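Putative uncharacterized protein (PDB 4GNX) probably serves as the large subunit of replication protein A, binding single-stranded DNA through a series of OB-fold domains. Local coordinates at residues E341-L346 and G361-A366; Y300-N305 and I345-V350; M357-F362 and Y419-A424. One frame throughout, in Å; residues are numbered along the deposited sequence.

Contact 1: E341-L346 and G361-A366; sequences EYRYIL and GFNEDA. With nucleotides of chain G.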
# COMPACT_ATOMS: atom_id res chain seq x y z
N GLU C 341 -3.72 -29.07 27.92
CA GLU C 341 -3.93 -27.74 27.35
C GLU C 341 -3.97 -27.90 25.84
O GLU C 341 -3.31 -28.77 25.28
CB GLU C 341 -2.77 -26.82 27.73
CG GLU C 341 -3.20 -25.43 28.21
CD GLU C 341 -3.18 -25.33 29.72
OE1 GLU C 341 -2.08 -25.13 30.29
OE2 GLU C 341 -4.27 -25.47 30.34
N TYR C 342 -4.75 -27.06 25.17
CA TYR C 342 -4.81 -27.12 23.72
C TYR C 342 -4.17 -25.89 23.12
O TYR C 342 -4.52 -24.78 23.46
CB TYR C 342 -6.24 -27.31 23.24
CG TYR C 342 -6.87 -28.61 23.70
CD1 TYR C 342 -7.71 -28.63 24.82
CD2 TYR C 342 -6.63 -29.81 23.03
CE1 TYR C 342 -8.30 -29.81 25.26
CE2 TYR C 342 -7.22 -31.00 23.46
CZ TYR C 342 -8.05 -30.99 24.57
OH TYR C 342 -8.64 -32.16 25.02
N ARG C 343 -3.20 -26.12 22.25
CA ARG C 343 -2.52 -25.04 21.58
C ARG C 343 -2.69 -25.17 20.07
O ARG C 343 -2.83 -26.27 19.55
CB ARG C 343 -1.03 -25.03 21.94
CG ARG C 343 -0.73 -24.63 23.36
CD ARG C 343 0.74 -24.29 23.55
NE ARG C 343 1.08 -22.89 23.26
CZ ARG C 343 0.86 -21.86 24.07
NH1 ARG C 343 0.29 -22.02 25.26
NH2 ARG C 343 1.23 -20.64 23.70
N TYR C 344 -2.69 -24.04 19.38
CA TYR C 344 -2.82 -24.03 17.93
C TYR C 344 -1.53 -24.39 17.22
O TYR C 344 -0.43 -24.03 17.66
CB TYR C 344 -3.31 -22.67 17.41
CG TYR C 344 -4.79 -22.41 17.62
CD1 TYR C 344 -5.24 -21.35 18.41
CD2 TYR C 344 -5.76 -23.23 17.02
CE1 TYR C 344 -6.59 -21.10 18.60
CE2 TYR C 344 -7.11 -22.99 17.22
CZ TYR C 344 -7.51 -21.93 18.00
OH TYR C 344 -8.85 -21.70 18.19
N ILE C 345 -1.69 -25.12 16.12
CA ILE C 345 -0.66 -25.30 15.10
C ILE C 345 -1.27 -24.99 13.74
O ILE C 345 -1.38 -25.85 12.87
CB ILE C 345 -0.02 -26.69 15.17
CG1 ILE C 345 -1.06 -27.73 15.63
CG2 ILE C 345 1.15 -26.64 16.14
CD1 ILE C 345 -0.61 -29.19 15.64
N LEU C 346 -1.69 -23.75 13.58
CA LEU C 346 -2.50 -23.32 12.47
C LEU C 346 -1.82 -23.45 11.10
O LEU C 346 -0.70 -22.96 10.90
CB LEU C 346 -2.90 -21.87 12.69
CG LEU C 346 -3.80 -21.22 11.64
CD1 LEU C 346 -5.22 -21.22 12.17
CD2 LEU C 346 -3.33 -19.80 11.39
N GLY C 361 0.74 -20.61 11.88
CA GLY C 361 0.53 -19.74 13.02
C GLY C 361 0.46 -20.51 14.33
O GLY C 361 0.06 -21.68 14.39
N PHE C 362 0.85 -19.83 15.41
CA PHE C 362 0.86 -20.43 16.71
C PHE C 362 -0.16 -19.78 17.63
O PHE C 362 -0.87 -18.86 17.22
CB PHE C 362 2.27 -20.39 17.29
CG PHE C 362 3.26 -21.18 16.49
CD1 PHE C 362 4.14 -20.55 15.61
CD2 PHE C 362 3.29 -22.57 16.58
CE1 PHE C 362 5.05 -21.29 14.86
CE2 PHE C 362 4.20 -23.32 15.83
CZ PHE C 362 5.07 -22.67 14.97
N ASN C 363 -0.21 -20.26 18.87
CA ASN C 363 -1.30 -19.99 19.81
C ASN C 363 -1.82 -18.55 19.86
O ASN C 363 -3.03 -18.32 19.78
CB ASN C 363 -0.93 -20.51 21.21
CG ASN C 363 -2.15 -20.66 22.11
OD1 ASN C 363 -2.25 -19.98 23.14
ND2 ASN C 363 -3.08 -21.53 21.73
N GLU C 364 -0.92 -17.58 19.96
CA GLU C 364 -1.33 -16.18 20.09
C GLU C 364 -2.04 -15.70 18.83
O GLU C 364 -3.23 -15.35 18.87
CB GLU C 364 -0.13 -15.27 20.39
CG GLU C 364 0.62 -15.59 21.68
CD GLU C 364 1.71 -16.65 21.51
OE1 GLU C 364 1.72 -17.38 20.47
OE2 GLU C 364 2.57 -16.77 22.43
N ASP C 365 -1.32 -15.72 17.71
CA ASP C 365 -1.82 -15.20 16.43
C ASP C 365 -2.97 -16.01 15.83
O ASP C 365 -3.86 -15.45 15.18
CB ASP C 365 -0.66 -15.05 15.43
CG ASP C 365 0.31 -13.91 15.81
OD1 ASP C 365 -0.09 -12.72 15.74
OD2 ASP C 365 1.46 -14.20 16.19
N ALA C 366 -2.97 -17.32 16.05
CA ALA C 366 -4.05 -18.14 15.56
C ALA C 366 -5.36 -17.91 16.31
O ALA C 366 -6.44 -18.13 15.76
CB ALA C 366 -3.67 -19.61 15.57
P DT G 13 8.22 -25.82 23.63
OP1 DT G 13 7.10 -26.39 24.41
OP2 DT G 13 9.61 -26.24 23.98
O5' DT G 13 7.97 -26.09 22.08
C5' DT G 13 7.30 -27.28 21.60
C4' DT G 13 5.97 -26.92 20.97
O4' DT G 13 5.75 -25.50 21.04
C3' DT G 13 5.82 -27.26 19.49
O3' DT G 13 5.17 -28.52 19.37
C2' DT G 13 4.84 -26.23 18.98
C1' DT G 13 4.82 -25.13 20.03
N1 DT G 13 5.24 -23.82 19.51
C2 DT G 13 4.55 -22.69 19.90
O2 DT G 13 3.58 -22.73 20.65
N3 DT G 13 5.03 -21.52 19.37
C4 DT G 13 6.11 -21.37 18.52
O4 DT G 13 6.42 -20.25 18.13
C5 DT G 13 6.79 -22.60 18.15
C7 DT G 13 7.97 -22.53 17.24
C6 DT G 13 6.32 -23.74 18.66

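Contact 2: Y300-N305 and I345-V350; sequences YIKQEN and ILSTNV. With nucleotides of chain G.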
# COMPACT_ATOMS: atom_id res chain seq x y z
N TYR C 300 -8.46 -20.24 3.43
CA TYR C 300 -8.68 -21.58 3.99
C TYR C 300 -7.87 -21.85 5.25
O TYR C 300 -6.70 -21.47 5.34
CB TYR C 300 -8.35 -22.68 2.96
CG TYR C 300 -8.60 -24.10 3.45
CD1 TYR C 300 -9.91 -24.59 3.56
CD2 TYR C 300 -7.55 -24.95 3.81
CE1 TYR C 300 -10.17 -25.88 4.01
CE2 TYR C 300 -7.80 -26.24 4.26
CZ TYR C 300 -9.11 -26.70 4.36
OH TYR C 300 -9.36 -27.98 4.81
N ILE C 301 -8.52 -22.50 6.22
CA ILE C 301 -7.86 -23.04 7.41
C ILE C 301 -8.01 -24.55 7.40
O ILE C 301 -9.11 -25.06 7.24
CB ILE C 301 -8.42 -22.43 8.70
CG1 ILE C 301 -8.35 -20.90 8.61
CG2 ILE C 301 -7.59 -22.90 9.89
CD1 ILE C 301 -9.51 -20.17 9.24
N LYS C 302 -6.89 -25.25 7.53
CA LYS C 302 -6.87 -26.71 7.53
C LYS C 302 -7.48 -27.25 8.82
O LYS C 302 -6.97 -26.96 9.91
CB LYS C 302 -5.43 -27.19 7.36
CG LYS C 302 -5.19 -28.66 7.61
CD LYS C 302 -3.69 -28.95 7.53
CE LYS C 302 -3.44 -30.42 7.22
NZ LYS C 302 -2.03 -30.66 6.79
N GLN C 303 -8.57 -28.00 8.69
CA GLN C 303 -9.29 -28.52 9.86
C GLN C 303 -8.49 -29.55 10.63
O GLN C 303 -8.26 -29.40 11.83
CB GLN C 303 -10.65 -29.11 9.46
CG GLN C 303 -11.52 -28.16 8.64
CD GLN C 303 -13.00 -28.25 8.98
OE1 GLN C 303 -13.47 -29.22 9.60
NE2 GLN C 303 -13.76 -27.23 8.57
N GLU C 304 -8.06 -30.61 9.95
CA GLU C 304 -7.30 -31.67 10.58
C GLU C 304 -6.00 -31.14 11.17
O GLU C 304 -5.26 -30.39 10.50
CB GLU C 304 -7.04 -32.83 9.62
CG GLU C 304 -6.50 -32.44 8.25
CD GLU C 304 -5.44 -33.40 7.73
OE1 GLU C 304 -4.99 -34.27 8.51
OE2 GLU C 304 -5.05 -33.29 6.55
N ASN C 305 -5.76 -31.52 12.42
CA ASN C 305 -4.57 -31.14 13.18
C ASN C 305 -4.40 -29.63 13.40
O ASN C 305 -3.29 -29.11 13.37
CB ASN C 305 -3.33 -31.76 12.55
CG ASN C 305 -2.21 -31.94 13.54
OD1 ASN C 305 -1.12 -31.38 13.35
ND2 ASN C 305 -2.45 -32.70 14.61
N ILE C 345 -1.69 -25.12 16.12
CA ILE C 345 -0.66 -25.30 15.10
C ILE C 345 -1.27 -24.99 13.74
O ILE C 345 -1.38 -25.85 12.87
CB ILE C 345 -0.02 -26.69 15.17
CG1 ILE C 345 -1.06 -27.73 15.63
CG2 ILE C 345 1.15 -26.64 16.14
CD1 ILE C 345 -0.61 -29.19 15.64
N LEU C 346 -1.69 -23.75 13.58
CA LEU C 346 -2.50 -23.32 12.47
C LEU C 346 -1.82 -23.45 11.10
O LEU C 346 -0.70 -22.96 10.90
CB LEU C 346 -2.90 -21.87 12.69
CG LEU C 346 -3.80 -21.22 11.64
CD1 LEU C 346 -5.22 -21.22 12.17
CD2 LEU C 346 -3.33 -19.80 11.39
N SER C 347 -2.51 -24.08 10.17
CA SER C 347 -2.07 -24.11 8.79
C SER C 347 -3.09 -23.37 7.91
O SER C 347 -4.20 -23.87 7.71
CB SER C 347 -1.91 -25.54 8.31
OG SER C 347 -0.90 -25.63 7.33
N THR C 348 -2.71 -22.20 7.40
CA THR C 348 -3.67 -21.37 6.67
C THR C 348 -3.24 -20.92 5.29
O THR C 348 -2.14 -20.41 5.13
CB THR C 348 -4.07 -20.14 7.50
OG1 THR C 348 -5.13 -19.48 6.82
CG2 THR C 348 -2.90 -19.18 7.68
N ASN C 349 -4.11 -21.10 4.31
CA ASN C 349 -3.86 -20.65 2.94
C ASN C 349 -4.38 -19.23 2.67
O ASN C 349 -5.59 -18.96 2.76
CB ASN C 349 -4.47 -21.65 1.94
CG ASN C 349 -4.03 -21.39 0.50
OD1 ASN C 349 -4.84 -21.09 -0.35
ND2 ASN C 349 -2.74 -21.53 0.23
N VAL C 350 -3.47 -18.33 2.33
CA VAL C 350 -3.81 -16.92 2.11
C VAL C 350 -3.54 -16.54 0.67
O VAL C 350 -2.61 -17.07 0.05
CB VAL C 350 -3.06 -15.96 3.07
CG1 VAL C 350 -3.26 -16.38 4.52
CG2 VAL C 350 -1.58 -15.86 2.72
P DT G 19 -6.69 -30.57 3.77
OP1 DT G 19 -7.02 -29.31 4.47
OP2 DT G 19 -5.96 -31.63 4.50
O5' DT G 19 -8.09 -31.20 3.31
C5' DT G 19 -8.57 -31.13 1.95
C4' DT G 19 -9.16 -29.77 1.67
O4' DT G 19 -8.11 -28.86 1.26
C3' DT G 19 -10.16 -29.72 0.52
O3' DT G 19 -10.96 -28.55 0.70
C2' DT G 19 -9.26 -29.58 -0.69
C1' DT G 19 -8.14 -28.68 -0.16
N1 DT G 19 -6.78 -28.95 -0.68
C2 DT G 19 -5.83 -27.97 -0.52
O2 DT G 19 -6.07 -26.89 -0.00
N3 DT G 19 -4.59 -28.29 -1.01
C4 DT G 19 -4.21 -29.48 -1.61
O4 DT G 19 -3.05 -29.63 -2.00
C5 DT G 19 -5.26 -30.47 -1.74
C7 DT G 19 -4.95 -31.78 -2.38
C6 DT G 19 -6.48 -30.16 -1.27
P DT G 18 -1.08 -32.14 0.24
OP1 DT G 18 -1.28 -33.62 0.18
OP2 DT G 18 -0.68 -31.41 -0.99
O5' DT G 18 -2.43 -31.50 0.79
C5' DT G 18 -3.16 -32.11 1.87
C4' DT G 18 -3.60 -31.06 2.86
O4' DT G 18 -2.43 -30.40 3.38
C3' DT G 18 -4.47 -29.95 2.28
O3' DT G 18 -5.88 -30.20 2.42
C2' DT G 18 -4.02 -28.69 3.00
C1' DT G 18 -2.72 -29.06 3.72
N1 DT G 18 -1.55 -28.25 3.36
C2 DT G 18 -0.87 -27.65 4.39
O2 DT G 18 -1.21 -27.73 5.56
N3 DT G 18 0.24 -26.93 4.01
C4 DT G 18 0.73 -26.78 2.72
O4 DT G 18 1.74 -26.11 2.53
C5 DT G 18 -0.03 -27.45 1.69
C7 DT G 18 0.42 -27.34 0.27
C6 DT G 18 -1.11 -28.15 2.06
P DT G 20 -12.19 -28.16 -0.25
OP1 DT G 20 -13.43 -28.58 0.45
OP2 DT G 20 -11.93 -28.67 -1.62
O5' DT G 20 -12.12 -26.56 -0.30
C5' DT G 20 -11.94 -25.77 0.90
C4' DT G 20 -12.10 -24.29 0.64
O4' DT G 20 -10.82 -23.66 0.41
C3' DT G 20 -13.01 -23.88 -0.53
O3' DT G 20 -14.10 -23.08 -0.06
C2' DT G 20 -12.12 -23.04 -1.44
C1' DT G 20 -10.70 -23.28 -0.95
N1 DT G 20 -9.97 -24.35 -1.65
C2 DT G 20 -8.67 -24.61 -1.27
O2 DT G 20 -8.10 -23.98 -0.39
N3 DT G 20 -8.06 -25.63 -1.96
C4 DT G 20 -8.61 -26.40 -2.96
O4 DT G 20 -7.94 -27.28 -3.49
C5 DT G 20 -9.98 -26.08 -3.31
C7 DT G 20 -10.66 -26.87 -4.39
C6 DT G 20 -10.58 -25.09 -2.65

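Contact 3: M357-F362 and Y419-A424; sequences MWLSGF and YTISRA. With nucleotides of chain G.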
# COMPACT_ATOMS: atom_id res chain seq x y z
N MET C 357 -0.63 -18.52 -0.91
CA MET C 357 0.50 -18.98 -0.12
C MET C 357 0.10 -19.55 1.23
O MET C 357 -0.80 -19.03 1.90
CB MET C 357 1.47 -17.82 0.06
CG MET C 357 2.34 -17.86 1.30
SD MET C 357 2.82 -16.18 1.75
CE MET C 357 4.08 -15.90 0.49
N TRP C 358 0.81 -20.59 1.65
CA TRP C 358 0.58 -21.22 2.96
C TRP C 358 1.36 -20.62 4.08
O TRP C 358 2.58 -20.46 3.96
CB TRP C 358 0.92 -22.68 2.86
CG TRP C 358 -0.15 -23.45 2.13
CD1 TRP C 358 -0.15 -23.83 0.80
CD2 TRP C 358 -1.41 -23.95 2.67
NE1 TRP C 358 -1.29 -24.52 0.50
CE2 TRP C 358 -2.09 -24.63 1.57
CE3 TRP C 358 -2.02 -23.92 3.92
CZ2 TRP C 358 -3.32 -25.25 1.73
CZ3 TRP C 358 -3.26 -24.54 4.07
CH2 TRP C 358 -3.90 -25.19 3.00
N LEU C 359 0.65 -20.31 5.16
CA LEU C 359 1.25 -19.74 6.38
C LEU C 359 0.96 -20.62 7.60
O LEU C 359 -0.11 -21.19 7.74
CB LEU C 359 0.71 -18.33 6.63
CG LEU C 359 0.96 -17.22 5.61
CD1 LEU C 359 0.26 -15.94 6.00
CD2 LEU C 359 2.43 -16.92 5.43
N SER C 360 1.92 -20.73 8.51
CA SER C 360 1.63 -21.37 9.79
C SER C 360 1.65 -20.38 10.94
O SER C 360 2.45 -19.44 10.95
CB SER C 360 2.54 -22.56 10.08
OG SER C 360 3.88 -22.23 9.82
N GLY C 361 0.74 -20.61 11.88
CA GLY C 361 0.53 -19.74 13.02
C GLY C 361 0.46 -20.51 14.33
O GLY C 361 0.06 -21.68 14.39
N PHE C 362 0.85 -19.83 15.41
CA PHE C 362 0.86 -20.43 16.71
C PHE C 362 -0.16 -19.78 17.63
O PHE C 362 -0.87 -18.86 17.22
CB PHE C 362 2.27 -20.39 17.29
CG PHE C 362 3.26 -21.18 16.49
CD1 PHE C 362 4.14 -20.55 15.61
CD2 PHE C 362 3.29 -22.57 16.58
CE1 PHE C 362 5.05 -21.29 14.86
CE2 PHE C 362 4.20 -23.32 15.83
CZ PHE C 362 5.07 -22.67 14.97
N TYR C 419 6.71 -20.66 6.02
CA TYR C 419 6.36 -19.29 6.27
C TYR C 419 5.60 -19.20 7.60
O TYR C 419 4.52 -19.80 7.77
CB TYR C 419 5.53 -18.74 5.11
CG TYR C 419 6.22 -18.83 3.76
CD1 TYR C 419 5.78 -19.72 2.77
CD2 TYR C 419 7.31 -18.01 3.46
CE1 TYR C 419 6.42 -19.79 1.54
CE2 TYR C 419 7.96 -18.08 2.23
CZ TYR C 419 7.51 -18.97 1.27
OH TYR C 419 8.19 -19.01 0.07
N THR C 420 6.18 -18.47 8.54
CA THR C 420 5.61 -18.38 9.87
C THR C 420 5.04 -16.98 10.09
O THR C 420 5.62 -15.99 9.67
CB THR C 420 6.65 -18.69 10.94
OG1 THR C 420 7.46 -19.79 10.51
CG2 THR C 420 5.98 -19.04 12.27
N ILE C 421 3.89 -16.93 10.74
CA ILE C 421 3.31 -15.68 11.15
C ILE C 421 3.90 -15.32 12.50
O ILE C 421 3.86 -16.11 13.43
CB ILE C 421 1.77 -15.79 11.20
CG1 ILE C 421 1.23 -16.04 9.78
CG2 ILE C 421 1.17 -14.51 11.76
CD1 ILE C 421 -0.14 -16.67 9.67
N SER C 422 4.48 -14.13 12.59
CA SER C 422 4.94 -13.59 13.86
C SER C 422 3.92 -12.60 14.44
O SER C 422 3.66 -12.58 15.65
CB SER C 422 6.34 -12.99 13.72
OG SER C 422 6.39 -12.04 12.68
N ARG C 423 3.35 -11.76 13.58
CA ARG C 423 2.17 -10.98 13.96
C ARG C 423 1.19 -10.93 12.82
O ARG C 423 1.58 -10.88 11.67
CB ARG C 423 2.54 -9.55 14.38
CG ARG C 423 1.69 -9.04 15.54
CD ARG C 423 1.82 -7.54 15.77
NE ARG C 423 0.77 -6.75 15.10
CZ ARG C 423 0.42 -5.51 15.44
NH1 ARG C 423 1.03 -4.90 16.46
NH2 ARG C 423 -0.55 -4.87 14.78
N ALA C 424 -0.09 -10.98 13.15
CA ALA C 424 -1.14 -10.68 12.18
C ALA C 424 -2.03 -9.56 12.72
O ALA C 424 -2.59 -9.67 13.80
CB ALA C 424 -1.96 -11.92 11.88
P DT G 18 -1.08 -32.14 0.24
OP1 DT G 18 -1.28 -33.62 0.18
OP2 DT G 18 -0.68 -31.41 -0.99
O5' DT G 18 -2.43 -31.50 0.79
C5' DT G 18 -3.16 -32.11 1.87
C4' DT G 18 -3.60 -31.06 2.86
O4' DT G 18 -2.43 -30.40 3.38
C3' DT G 18 -4.47 -29.95 2.28
O3' DT G 18 -5.88 -30.20 2.42
C2' DT G 18 -4.02 -28.69 3.00
C1' DT G 18 -2.72 -29.06 3.72
N1 DT G 18 -1.55 -28.25 3.36
C2 DT G 18 -0.87 -27.65 4.39
O2 DT G 18 -1.21 -27.73 5.56
N3 DT G 18 0.24 -26.93 4.01
C4 DT G 18 0.73 -26.78 2.72
O4 DT G 18 1.74 -26.11 2.53
C5 DT G 18 -0.03 -27.45 1.69
C7 DT G 18 0.42 -27.34 0.27
C6 DT G 18 -1.11 -28.15 2.06
P DT G 13 8.22 -25.82 23.63
OP1 DT G 13 7.10 -26.39 24.41
OP2 DT G 13 9.61 -26.24 23.98
O5' DT G 13 7.97 -26.09 22.08
C5' DT G 13 7.30 -27.28 21.60
C4' DT G 13 5.97 -26.92 20.97
O4' DT G 13 5.75 -25.50 21.04
C3' DT G 13 5.82 -27.26 19.49
O3' DT G 13 5.17 -28.52 19.37
C2' DT G 13 4.84 -26.23 18.98
C1' DT G 13 4.82 -25.13 20.03
N1 DT G 13 5.24 -23.82 19.51
C2 DT G 13 4.55 -22.69 19.90
O2 DT G 13 3.58 -22.73 20.65
N3 DT G 13 5.03 -21.52 19.37
C4 DT G 13 6.11 -21.37 18.52
O4 DT G 13 6.42 -20.25 18.13
C5 DT G 13 6.79 -22.60 18.15
C7 DT G 13 7.97 -22.53 17.24
C6 DT G 13 6.32 -23.74 18.66

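Contact 1: E341-L346 and G361-A366
Arg343 lies across Asn363 at about a right angle, one face of its guanidinium resting on the asparagine side chain, with NH2 of Arg343 3.3 Å from CB of Asn363. OD1 of Asn363 sits over that same face toward its rim, and the guanidinium and amide planes are turned 43° apart. A bend at chi3 (87°) swings the end of Arg343 toward helix 363-370, where two oxygens lie near the plane at its edge: O2 of DT13 of chain G, 3.6 Å from NE of Arg343, and, farther off and beyond salt-bridge range, OE2 of Glu364. The thymine of DT13 also lies over one face of the Phe362 ring, placing its C4 above the ring centre and its N3 3.4 Å from CG of Phe362.

Beneath this DNA-facing layer, the CB of Ala366 rests against both Tyr344 and Leu346, 3.6 Å from CB of Tyr344 and 3.7 Å from CB of Leu346. Strands 341-352 and 355-362 form a beta hairpin of the OB fold, and the chain passes from its second strand straight into helix 363-370. Leu346 and Gly361 make an antiparallel hydrogen-bonded pair, Leu346 N to Gly361 O at 2.8 Å and Gly361 N to Leu346 O at 2.9 Å. Phe362, whose ring meets the base, takes the N-cap position directly before the helix, and its carbonyl oxygen accepts the amide N of Ala366 at 2.9 Å. Farther out, the hydroxyl of Tyr344 bonds to the carbonyl of Met372, and its ring packs on Ala374 and Leu377 of helix 374-381.

Contact 2: Y300-N305 and I345-V350
Tyr300 and Asn349 are joined by two backbone bonds as an antiparallel hydrogen-bonded pair, Tyr300 N to Asn349 O at 3.2 Å and Asn349 N to Tyr300 O at 2.8 Å. Two residues along, the amide N of Lys302 donates to Ser347 O at 3.0 Å, almost straight at 175°. One side chain adds to this backbone ladder: OG1 of Thr348 gives a hydrogen bond to Tyr300 O at 2.9 Å. It comes from above the carbonyl plane, 38° out of it, and makes that oxygen the acceptor of two donors.

Apolar contact is made on the face that holds Ile301 and Thr348, with CG2 of Ile301 3.7 Å from CD1 of Leu346; helix 385-395 packs on Ile301 and helix 363-370 on Leu346. Strands 290-310 and 341-352 are neighbours in the OB-fold sheet of the domain, and across this pair one face looks to the interior while the other carries the DNA. Beyond the paired part, the end of Ile345 meets the amide of Asn305.

Contacts to the DNA use groups from both segments. OG of Ser347 donates to O2 of DT18 of chain G at 2.8 Å. Lys302, its chain extended beyond CG, runs past CB of Ser347 and brings NZ to 3.3 Å from the same O2 of DT18, with a weak second bond to the sugar oxygen O4'. The hydroxyl of Tyr300 donates to phosphate oxygen OP1 of DT19 of chain G at 2.7 Å, and CD1 and CE1 of Tyr300 pack on the sugar of DT20 of chain G.

Contact 3: M357-F362 and Y419-A424
Met357 places its sulfur over the ring of Tyr419, with SD of Met357 4.9 Å from the ring centroid and 19° off the ring normal. This is a distant Met-aromatic contact, in which the two side chains cross at about a right angle. The carbonyl oxygen of Trp358 lies at the edge of the tyrosine ring, near its plane. Val278 of helix 275-280 touches both Met357 and Tyr419.

Leu359 touches with a methyl branch and with its CB: CD2 of Leu359 is 3.6 Å from CB of Tyr419, and CB of Leu359 is 3.6 Å from CD1 of Ile421. Both pairs cross nearly perpendicularly, and Phe402 of strand 398-411 also packs on Leu359.

The backbones meet at Ser360. Its amide N donates to Tyr419 O at 2.9 Å, and its carbonyl O accepts from Ile421 N, also at 2.9 Å. A chi1 of 46° tucks the hydroxyl between the backbone N and the carbonyl carbon, where OG of Ser360 reaches Tyr419 O at 3.2 Å from above the carbonyl plane. The one oxygen is thus held by the amide and the hydroxyl of a single serine, whose OG also has a weak bond with Arg418.

At the Phe362 end, CG2 of Thr420 touches the edge of the ring whose face carries DT13 of chain G, 3.6 Å from CE1 of Phe362. At the other end Trp358 lays one face, offset toward its rim, against the thymine of DT18 of chain G, with CG of Trp358 3.3 Å from O4 of DT18.

The two strands run in the same general direction, their axes 44° apart, and this single bridge joins the outer strands of the five-stranded sheet, the parallel closure by which an OB fold becomes a barrel.

In the fold
All three contacts lie in one OB-fold domain. Contacts 1 and 2 share Ile345 and Leu346 on strand 341-352, which pairs with strand 355-362 in one and strand 290-310 in the other; contact 3 shares Gly361 and Phe362 with contact 1. Contact 1 is the more buried, mixing strand pairing with helix packing, while contacts 2 and 3 are partly buried. Their DNA chemistry differs: contact 2 supplies hydrogen bonds to phosphate and base, whereas contacts 1 and 3 offer aromatic faces to thymines. Asp365 of contact 1 probably bonds to Ala424 of contact 3, tying the helix start to the chain beyond the corner at Ser422.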